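Local coordinates for F420-reducing hydrogenase, subunit beta (Methanothermobacter marburgensis, PDB 4OMF), which probably passes electrons between its FAD and coenzyme F420 as the flavin- and iron-sulfur-containing beta subunit of the F420-reducing [NiFe]-hydrogenase, at residues 161-165 and 166-170; 178-181 and 182-185; 249-252 and 253-257. All coordinates share one frame; numbering follows the deposited sequence.

Contact 1: residues 161-165 and 166-170; sequences MDIGK and GKFWV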
ATOM      1  N   MET C 161     -20.666 -32.417  -9.264  1.00 21.72           N
ATOM      2  CA  MET C 161     -19.508 -32.584 -10.140  1.00 20.39           C
ATOM      3  C   MET C 161     -18.588 -33.640  -9.523  1.00 20.69           C
ATOM      4  O   MET C 161     -18.626 -33.873  -8.314  1.00 21.78           O
ATOM      5  CB  MET C 161     -18.772 -31.254 -10.371  1.00 18.23           C
ATOM      6  CG  MET C 161     -18.315 -30.530  -9.101  1.00 23.17           C
ATOM      7  SD  MET C 161     -17.556 -28.916  -9.475  1.00 24.75           S
ATOM      8  CE  MET C 161     -18.886 -28.063 -10.317  1.00 22.08           C
ATOM      9  N   ASP C 162     -17.779 -34.283 -10.362  1.00 23.48           N
ATOM     10  CA  ASP C 162     -16.922 -35.378  -9.905  1.00 20.16           C
ATOM     11  C   ASP C 162     -15.753 -35.531 -10.874  1.00 26.32           C
ATOM     12  O   ASP C 162     -15.849 -35.165 -12.048  1.00 26.53           O
ATOM     13  CB  ASP C 162     -17.727 -36.682  -9.824  1.00 18.70           C
ATOM     14  CG  ASP C 162     -17.148 -37.676  -8.826  1.00 34.18           C
ATOM     15  OD1 ASP C 162     -16.100 -37.368  -8.215  1.00 32.04           O
ATOM     16  OD2 ASP C 162     -17.759 -38.756  -8.648  1.00 41.78           O
ATOM     17  N   ILE C 163     -14.645 -36.055 -10.375  1.00 23.12           N
ATOM     18  CA  ILE C 163     -13.475 -36.325 -11.202  1.00 19.69           C
ATOM     19  C   ILE C 163     -13.057 -37.756 -10.918  1.00 26.20           C
ATOM     20  O   ILE C 163     -13.034 -38.182  -9.767  1.00 29.15           O
ATOM     21  CB  ILE C 163     -12.317 -35.338 -10.904  1.00 27.02           C
ATOM     22  CG1 ILE C 163     -12.684 -33.941 -11.409  1.00 25.10           C
ATOM     23  CG2 ILE C 163     -10.996 -35.845 -11.511  1.00 22.01           C
ATOM     24  CD1 ILE C 163     -11.670 -32.842 -11.098  1.00 26.00           C
ATOM     25  N   GLY C 164     -12.771 -38.516 -11.964  1.00 24.15           N
ATOM     26  CA  GLY C 164     -12.379 -39.902 -11.792  1.00 28.67           C
ATOM     27  C   GLY C 164     -12.429 -40.662 -13.092  1.00 27.57           C
ATOM     28  O   GLY C 164     -13.090 -40.243 -14.049  1.00 26.05           O
ATOM     29  N   LYS C 165     -11.716 -41.786 -13.129  1.00 25.09           N
ATOM     30  CA  LYS C 165     -11.665 -42.647 -14.298  1.00 28.80           C
ATOM     31  C   LYS C 165     -11.376 -41.873 -15.592  1.00 29.18           C
ATOM     32  O   LYS C 165     -11.960 -42.147 -16.641  1.00 28.62           O
ATOM     33  CB  LYS C 165     -12.977 -43.429 -14.423  1.00 38.07           C
ATOM     34  CG  LYS C 165     -13.328 -44.196 -13.147  1.00 44.79           C
ATOM     35  CD  LYS C 165     -14.482 -45.167 -13.361  1.00 46.51           C
ATOM     36  CE  LYS C 165     -15.022 -45.697 -12.029  1.00 48.50           C
ATOM     37  NZ  LYS C 165     -15.729 -44.653 -11.214  1.00 49.65           N
ATOM     38  N   GLY C 166     -10.469 -40.910 -15.496  1.00 26.35           N
ATOM     39  CA  GLY C 166      -9.978 -40.201 -16.656  1.00 26.95           C
ATOM     40  C   GLY C 166     -10.885 -39.090 -17.151  1.00 27.29           C
ATOM     41  O   GLY C 166     -10.647 -38.546 -18.219  1.00 24.99           O
ATOM     42  N   LYS C 167     -11.909 -38.742 -16.371  1.00 27.66           N
ATOM     43  CA  LYS C 167     -12.912 -37.775 -16.834  1.00 24.88           C
ATOM     44  C   LYS C 167     -13.297 -36.780 -15.768  1.00 23.23           C
ATOM     45  O   LYS C 167     -13.178 -37.059 -14.576  1.00 23.99           O
ATOM     46  CB  LYS C 167     -14.181 -38.497 -17.312  1.00 27.62           C
ATOM     47  CG  LYS C 167     -13.964 -39.499 -18.433  1.00 29.74           C
ATOM     48  CD  LYS C 167     -15.235 -40.279 -18.732  1.00 33.23           C
ATOM     49  CE  LYS C 167     -14.971 -41.384 -19.744  1.00 39.78           C
ATOM     50  NZ  LYS C 167     -16.235 -42.079 -20.097  1.00 47.89           N
ATOM     51  N   PHE C 168     -13.744 -35.613 -16.225  1.00 19.60           N
ATOM     52  CA  PHE C 168     -14.474 -34.637 -15.416  1.00 20.34           C
ATOM     53  C   PHE C 168     -15.955 -34.905 -15.673  1.00 24.80           C
ATOM     54  O   PHE C 168     -16.356 -35.019 -16.829  1.00 22.51           O
ATOM     55  CB  PHE C 168     -14.077 -33.216 -15.831  1.00 21.29           C
ATOM     56  CG  PHE C 168     -14.724 -32.124 -15.027  1.00 23.23           C
ATOM     57  CD1 PHE C 168     -14.169 -31.709 -13.829  1.00 25.72           C
ATOM     58  CD2 PHE C 168     -15.851 -31.479 -15.500  1.00 30.76           C
ATOM     59  CE1 PHE C 168     -14.759 -30.683 -13.088  1.00 29.32           C
ATOM     60  CE2 PHE C 168     -16.451 -30.462 -14.761  1.00 26.95           C
ATOM     61  CZ  PHE C 168     -15.906 -30.074 -13.557  1.00 27.30           C
ATOM     62  N   TRP C 169     -16.743 -35.042 -14.605  1.00 23.29           N
ATOM     63  CA  TRP C 169     -18.154 -35.417 -14.701  1.00 24.64           C
ATOM     64  C   TRP C 169     -19.094 -34.327 -14.186  1.00 19.78           C
ATOM     65  O   TRP C 169     -18.874 -33.768 -13.100  1.00 19.89           O
ATOM     66  CB  TRP C 169     -18.432 -36.685 -13.887  1.00 29.27           C
ATOM     67  CG  TRP C 169     -17.544 -37.857 -14.178  1.00 26.04           C
ATOM     68  CD1 TRP C 169     -16.217 -37.980 -13.877  1.00 23.30           C
ATOM     69  CD2 TRP C 169     -17.941 -39.099 -14.771  1.00 26.81           C
ATOM     70  NE1 TRP C 169     -15.755 -39.212 -14.284  1.00 28.51           N
ATOM     71  CE2 TRP C 169     -16.791 -39.916 -14.841  1.00 30.25           C
ATOM     72  CE3 TRP C 169     -19.146 -39.586 -15.283  1.00 29.58           C
ATOM     73  CZ2 TRP C 169     -16.817 -41.209 -15.382  1.00 29.81           C
ATOM     74  CZ3 TRP C 169     -19.174 -40.868 -15.827  1.00 31.94           C
ATOM     75  CH2 TRP C 169     -18.010 -41.662 -15.877  1.00 32.37           C
ATOM     76  N   VAL C 170     -20.172 -34.066 -14.917  1.00 21.41           N
ATOM     77  CA  VAL C 170     -21.216 -33.203 -14.365  1.00 19.44           C
ATOM     78  C   VAL C 170     -22.551 -33.919 -14.447  1.00 19.74           C
ATOM     79  O   VAL C 170     -22.897 -34.486 -15.462  1.00 23.66           O
ATOM     80  CB  VAL C 170     -21.276 -31.808 -15.065  1.00 32.39           C
ATOM     81  CG1 VAL C 170     -19.887 -31.161 -15.104  1.00 30.10           C
ATOM     82  CG2 VAL C 170     -21.813 -31.897 -16.443  1.00 37.53           C
TER
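The carbonyl oxygen Gly164 O is gripped twice: Trp169 NE1 donates to it at 2.9 Å through an almost straight N-H (177°), and Lys167 N reaches it at 3.0 Å from the opposite face of the carbonyl plane. The indole lies with this oxygen exactly in its ring plane, at the N-H edge, which fixes the rotation of the whole ring. Trp169 can do this because its CG stands anti to the carbonyl carbon (chi1 -53°), turning the ring diagonally across the strand pair toward Gly164. Asp162 O, bonded to Trp169 N at 2.7 Å, also meets the indole edge, and the CD methylene of Lys167 lies above one face, offset toward the rim. Gly164 to Lys167 form a type I' turn, so this is a tight two-residue beta hairpin, with both central residues, Lys165 and Gly166, at positive phi. On the other face of the sheet Ile163 CG1 touches Phe168 CD1 at 3.6 Å, while Ile163 CD1 sits at the ring edge. That apolar face is covered by helix 140-150, whose Phe146 meets Phe168 edge-to-face; strand 176-180 continues the sheet beyond 167-171, and Thr178 packs on Trp169.

Contact 2: residues 178-181 and 182-185; sequences TLPL and KETH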
ATOM      1  N   THR C 178     -19.651 -35.520 -19.691  1.00 24.70           N
ATOM      2  CA  THR C 178     -18.239 -35.660 -19.329  1.00 23.84           C
ATOM      3  C   THR C 178     -17.289 -35.009 -20.328  1.00 24.54           C
ATOM      4  O   THR C 178     -17.636 -34.772 -21.495  1.00 28.04           O
ATOM      5  CB  THR C 178     -17.826 -37.151 -19.187  1.00 28.25           C
ATOM      6  OG1 THR C 178     -17.930 -37.795 -20.462  1.00 30.30           O
ATOM      7  CG2 THR C 178     -18.721 -37.886 -18.192  1.00 29.10           C
ATOM      8  N   LEU C 179     -16.086 -34.741 -19.837  1.00 23.45           N
ATOM      9  CA  LEU C 179     -14.949 -34.280 -20.619  1.00 26.01           C
ATOM     10  C   LEU C 179     -13.767 -35.179 -20.267  1.00 30.53           C
ATOM     11  O   LEU C 179     -13.638 -35.592 -19.114  1.00 26.44           O
ATOM     12  CB  LEU C 179     -14.586 -32.822 -20.290  1.00 25.70           C
ATOM     13  CG  LEU C 179     -15.507 -31.685 -20.683  1.00 29.23           C
ATOM     14  CD1 LEU C 179     -14.988 -30.377 -20.083  1.00 28.99           C
ATOM     15  CD2 LEU C 179     -15.626 -31.570 -22.200  1.00 31.92           C
ATOM     16  N   PRO C 180     -12.890 -35.466 -21.241  1.00 25.53           N
ATOM     17  CA  PRO C 180     -11.635 -36.138 -20.861  1.00 24.70           C
ATOM     18  C   PRO C 180     -10.852 -35.260 -19.899  1.00 26.62           C
ATOM     19  O   PRO C 180     -10.779 -34.041 -20.093  1.00 25.21           O
ATOM     20  CB  PRO C 180     -10.888 -36.302 -22.196  1.00 26.73           C
ATOM     21  CG  PRO C 180     -11.953 -36.122 -23.270  1.00 28.59           C
ATOM     22  CD  PRO C 180     -12.986 -35.203 -22.689  1.00 22.66           C
ATOM     23  N   LEU C 181     -10.286 -35.846 -18.858  1.00 24.62           N
ATOM     24  CA  LEU C 181      -9.627 -35.023 -17.853  1.00 27.27           C
ATOM     25  C   LEU C 181      -8.420 -34.296 -18.454  1.00 25.19           C
ATOM     26  O   LEU C 181      -8.098 -33.175 -18.058  1.00 27.52           O
ATOM     27  CB  LEU C 181      -9.208 -35.888 -16.668  1.00 28.11           C
ATOM     28  CG  LEU C 181      -8.879 -35.184 -15.362  1.00 32.29           C
ATOM     29  CD1 LEU C 181     -10.038 -34.327 -14.903  1.00 28.90           C
ATOM     30  CD2 LEU C 181      -8.546 -36.249 -14.325  1.00 32.11           C
ATOM     31  N   LYS C 182      -7.753 -34.917 -19.425  1.00 26.78           N
ATOM     32  CA  LYS C 182      -6.608 -34.251 -20.034  1.00 32.71           C
ATOM     33  C   LYS C 182      -7.039 -32.951 -20.718  1.00 34.11           C
ATOM     34  O   LYS C 182      -6.221 -32.064 -20.950  1.00 36.80           O
ATOM     35  CB  LYS C 182      -5.891 -35.162 -21.033  1.00 39.51           C
ATOM     36  CG  LYS C 182      -6.474 -35.191 -22.432  1.00 45.99           C
ATOM     37  CD  LYS C 182      -5.639 -36.113 -23.332  1.00 51.07           C
ATOM     38  CE  LYS C 182      -6.112 -36.077 -24.784  1.00 54.82           C
ATOM     39  NZ  LYS C 182      -5.297 -36.966 -25.670  1.00 58.62           N
ATOM     40  N   GLU C 183      -8.324 -32.837 -21.035  1.00 29.68           N
ATOM     41  CA  GLU C 183      -8.835 -31.621 -21.648  1.00 26.96           C
ATOM     42  C   GLU C 183      -8.844 -30.453 -20.644  1.00 27.49           C
ATOM     43  O   GLU C 183      -8.977 -29.294 -21.042  1.00 28.84           O
ATOM     44  CB  GLU C 183     -10.235 -31.879 -22.210  1.00 34.35           C
ATOM     45  CG  GLU C 183     -10.740 -30.853 -23.197  1.00 42.60           C
ATOM     46  CD  GLU C 183     -11.939 -31.358 -23.981  1.00 44.65           C
ATOM     47  OE1 GLU C 183     -11.950 -32.550 -24.348  1.00 48.68           O
ATOM     48  OE2 GLU C 183     -12.871 -30.565 -24.217  1.00 47.70           O
ATOM     49  N   THR C 184      -8.696 -30.743 -19.352  1.00 23.08           N
ATOM     50  CA  THR C 184      -8.704 -29.677 -18.354  1.00 22.84           C
ATOM     51  C   THR C 184      -7.289 -29.174 -18.079  1.00 22.25           C
ATOM     52  O   THR C 184      -7.112 -28.204 -17.364  1.00 19.58           O
ATOM     53  CB  THR C 184      -9.328 -30.146 -17.013  1.00 26.82           C
ATOM     54  OG1 THR C 184      -8.464 -31.113 -16.394  1.00 27.64           O
ATOM     55  CG2 THR C 184     -10.697 -30.776 -17.258  1.00 25.16           C
ATOM     56  N   HIS C 185      -6.280 -29.869 -18.609  1.00 25.11           N
ATOM     57  CA  HIS C 185      -4.885 -29.434 -18.477  1.00 24.08           C
ATOM     58  C   HIS C 185      -4.631 -28.029 -18.991  1.00 24.66           C
ATOM     59  O   HIS C 185      -4.968 -27.698 -20.132  1.00 27.33           O
ATOM     60  CB  HIS C 185      -3.948 -30.401 -19.221  1.00 30.50           C
ATOM     61  CG  HIS C 185      -3.883 -31.763 -18.606  1.00 36.94           C
ATOM     62  ND1 HIS C 185      -4.476 -32.063 -17.400  1.00 36.59           N
ATOM     63  CD2 HIS C 185      -3.300 -32.908 -19.035  1.00 38.88           C
ATOM     64  CE1 HIS C 185      -4.261 -33.334 -17.108  1.00 41.12           C
ATOM     65  NE2 HIS C 185      -3.551 -33.868 -18.085  1.00 43.20           N
TER
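A 3-10 turn takes over where strand 176-180, the last strand of the three-stranded antiparallel sheet, ends, and i to i+3 backbone bonds run through it: Glu183 N to Pro180 O at 2.9 Å, Thr184 N to Leu181 O at 2.8 Å, and a longer one from His185 N to Lys182 O. In the first two the donors stand above the carbonyl planes. Leu181 O takes a second bond, from the hydroxyl Thr184 OG1 at 2.7 Å, this one in the carbonyl plane. With chi1 at 68°, Thr184 places OG1 between its backbone N and carbonyl carbon, turned back onto that oxygen. The Glu183 chain runs back, extended, to the strand: OE1 lies 3.3 Å from Pro180 CD, and OE2 touches Leu179 CD2 at 3.6 Å, the leucine and glutamate chains crossing at about a right angle. The His185 ring turns one face to Lys182 CA. The carboxylate of Glu183 thus rests on apolar carbons, while its charge is met by Lys150 of helix 140-150, in a salt bridge through OE2. Thr184 OG1 spends its hydrogen on the carbonyl its own amide uses, leaving this buried hydroxyl satisfied within the turn.

Contact 3: residues 249-252 and 253-257; sequences PGLG and LLEKL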
ATOM      1  N   PRO C 249     -10.776 -50.433  -7.126  1.00 38.62           N
ATOM      2  CA  PRO C 249      -9.470 -50.821  -7.686  1.00 41.57           C
ATOM      3  C   PRO C 249      -8.390 -51.093  -6.637  1.00 39.19           C
ATOM      4  O   PRO C 249      -7.454 -51.849  -6.906  1.00 38.68           O
ATOM      5  CB  PRO C 249      -9.081 -49.612  -8.549  1.00 41.10           C
ATOM      6  CG  PRO C 249      -9.925 -48.488  -8.057  1.00 38.64           C
ATOM      7  CD  PRO C 249     -11.200 -49.105  -7.607  1.00 34.42           C
ATOM      8  N   GLY C 250      -8.516 -50.493  -5.460  1.00 34.52           N
ATOM      9  CA  GLY C 250      -7.581 -50.785  -4.391  1.00 34.80           C
ATOM     10  C   GLY C 250      -6.386 -49.853  -4.344  1.00 34.56           C
ATOM     11  O   GLY C 250      -6.336 -48.834  -5.045  1.00 32.05           O
ATOM     12  N   LEU C 251      -5.419 -50.220  -3.507  1.00 33.15           N
ATOM     13  CA  LEU C 251      -4.284 -49.366  -3.176  1.00 36.92           C
ATOM     14  C   LEU C 251      -3.326 -49.116  -4.347  1.00 37.86           C
ATOM     15  O   LEU C 251      -2.630 -48.099  -4.381  1.00 40.52           O
ATOM     16  CB  LEU C 251      -3.518 -49.986  -2.004  1.00 37.74           C
ATOM     17  CG  LEU C 251      -2.669 -49.077  -1.120  1.00 38.85           C
ATOM     18  CD1 LEU C 251      -3.498 -47.900  -0.613  1.00 40.77           C
ATOM     19  CD2 LEU C 251      -2.084 -49.876   0.047  1.00 36.73           C
ATOM     20  N   GLY C 252      -3.286 -50.044  -5.298  1.00 34.49           N
ATOM     21  CA  GLY C 252      -2.398 -49.917  -6.442  1.00 33.96           C
ATOM     22  C   GLY C 252      -2.657 -48.645  -7.238  1.00 34.93           C
ATOM     23  O   GLY C 252      -1.724 -47.974  -7.698  1.00 30.01           O
ATOM     24  N   LEU C 253      -3.929 -48.301  -7.403  1.00 30.06           N
ATOM     25  CA  LEU C 253      -4.275 -47.123  -8.189  1.00 28.42           C
ATOM     26  C   LEU C 253      -3.916 -45.863  -7.411  1.00 28.64           C
ATOM     27  O   LEU C 253      -3.412 -44.906  -7.979  1.00 25.55           O
ATOM     28  CB  LEU C 253      -5.761 -47.123  -8.559  1.00 29.90           C
ATOM     29  CG  LEU C 253      -6.294 -45.876  -9.270  1.00 31.06           C
ATOM     30  CD1 LEU C 253      -5.544 -45.611 -10.584  1.00 29.31           C
ATOM     31  CD2 LEU C 253      -7.805 -45.960  -9.506  1.00 33.89           C
ATOM     32  N   LEU C 254      -4.166 -45.884  -6.107  1.00 31.93           N
ATOM     33  CA  LEU C 254      -3.826 -44.756  -5.247  1.00 29.31           C
ATOM     34  C   LEU C 254      -2.318 -44.505  -5.297  1.00 29.14           C
ATOM     35  O   LEU C 254      -1.871 -43.377  -5.483  1.00 28.85           O
ATOM     36  CB  LEU C 254      -4.291 -45.010  -3.804  1.00 28.10           C
ATOM     37  CG  LEU C 254      -4.219 -43.824  -2.838  1.00 27.03           C
ATOM     38  CD1 LEU C 254      -4.980 -42.616  -3.373  1.00 28.35           C
ATOM     39  CD2 LEU C 254      -4.753 -44.212  -1.468  1.00 26.68           C
ATOM     40  N   GLU C 255      -1.532 -45.565  -5.139  1.00 26.88           N
ATOM     41  CA  GLU C 255      -0.082 -45.419  -5.168  1.00 28.65           C
ATOM     42  C   GLU C 255       0.403 -44.949  -6.539  1.00 30.40           C
ATOM     43  O   GLU C 255       1.363 -44.189  -6.632  1.00 28.45           O
ATOM     44  CB  GLU C 255       0.590 -46.734  -4.786  1.00 28.78           C
ATOM     45  CG  GLU C 255       0.297 -47.141  -3.340  1.00 29.30           C
ATOM     46  CD  GLU C 255       0.716 -48.573  -3.019  1.00 38.64           C
ATOM     47  OE1 GLU C 255       0.753 -49.418  -3.939  1.00 44.25           O
ATOM     48  OE2 GLU C 255       0.998 -48.852  -1.837  1.00 39.35           O
ATOM     49  N   LYS C 256      -0.270 -45.383  -7.603  1.00 28.75           N
ATOM     50  CA  LYS C 256       0.143 -44.970  -8.941  1.00 29.76           C
ATOM     51  C   LYS C 256      -0.016 -43.462  -9.086  1.00 30.34           C
ATOM     52  O   LYS C 256       0.914 -42.764  -9.479  1.00 30.64           O
ATOM     53  CB  LYS C 256      -0.667 -45.669 -10.023  1.00 28.29           C
ATOM     54  CG  LYS C 256      -0.104 -45.429 -11.426  1.00 37.76           C
ATOM     55  CD  LYS C 256      -1.198 -45.339 -12.476  1.00 44.58           C
ATOM     56  CE  LYS C 256      -2.051 -46.595 -12.511  1.00 49.41           C
ATOM     57  NZ  LYS C 256      -3.262 -46.404 -13.369  1.00 53.23           N
ATOM     58  N   LEU C 257      -1.200 -42.969  -8.755  1.00 26.45           N
ATOM     59  CA  LEU C 257      -1.490 -41.535  -8.891  1.00 27.86           C
ATOM     60  C   LEU C 257      -0.597 -40.673  -7.981  1.00 25.66           C
ATOM     61  O   LEU C 257      -0.108 -39.633  -8.415  1.00 25.80           O
ATOM     62  CB  LEU C 257      -2.972 -41.267  -8.614  1.00 27.49           C
ATOM     63  CG  LEU C 257      -3.908 -41.963  -9.623  1.00 33.45           C
ATOM     64  CD1 LEU C 257      -5.363 -41.655  -9.351  1.00 35.15           C
ATOM     65  CD2 LEU C 257      -3.559 -41.564 -11.041  1.00 39.25           C
TER
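Leu251 O accepts from Glu255 N at 2.9 Å, nearly in line with the carbonyl and with a straight N-H (169°), and Gly252 O accepts from Lys256 N at 3.0 Å: these are the first alpha-helical bonds across the segments. Before them, Leu253 N makes only a weak bond to Gly250 O. Glu255, its CG anti to the carbonyl carbon (chi1 -65°), runs back, extended, along the helix, bringing CG within 3.3 Å of Leu251 O and OE2 within 3.7 Å of Leu251 CG. An alanine in place of Glu255 takes away the carboxylate, and is likely to leave the flank of Leu251 less covered and the helix's amino end without this charge. Leu251 CD1 meets CD2 of the buried Leu254 at 4.0 Å, the chains crossing at a slant. Leu254 packs on Tyr133, Tyr198 and Val199, with its side chain about 6 Å from the FAD. On another flank, Pro249 CG rests against Leu253 CD2 at 3.6 Å. Pro249 follows a cis peptide bond, and Gly250 occupies the N-cap with phi at 92°, where a CB would jam against the preceding carbonyl. Cis proline, glycine N-cap and first i to i+4 bonds start the long helix 251-275.

Along the chain the three contacts come in series. Contacts 1 and 2 are neighbours, their centres about 8 Å apart, and share the antiparallel sheet of strands 160-164, 167-171 and 176-180: contact 1 is its first hairpin, contact 2 the exit from its last strand. They are joined by backbone pairing, Gly166 O to Leu181 N at 2.8 Å and Phe168 N to Leu179 O at 2.9 Å, both probable hydrogen bonds, and both pack on helix 140-150. Contact 3 stands apart at the start of helix 251-275, its centre about 17 Å from that of contact 1 and about 20 Å from that of contact 2. Contacts 1 and 3 nevertheless both approach the FAD, through Asp162 and Leu254, so hairpin and helix start both lie near the flavin cofactor.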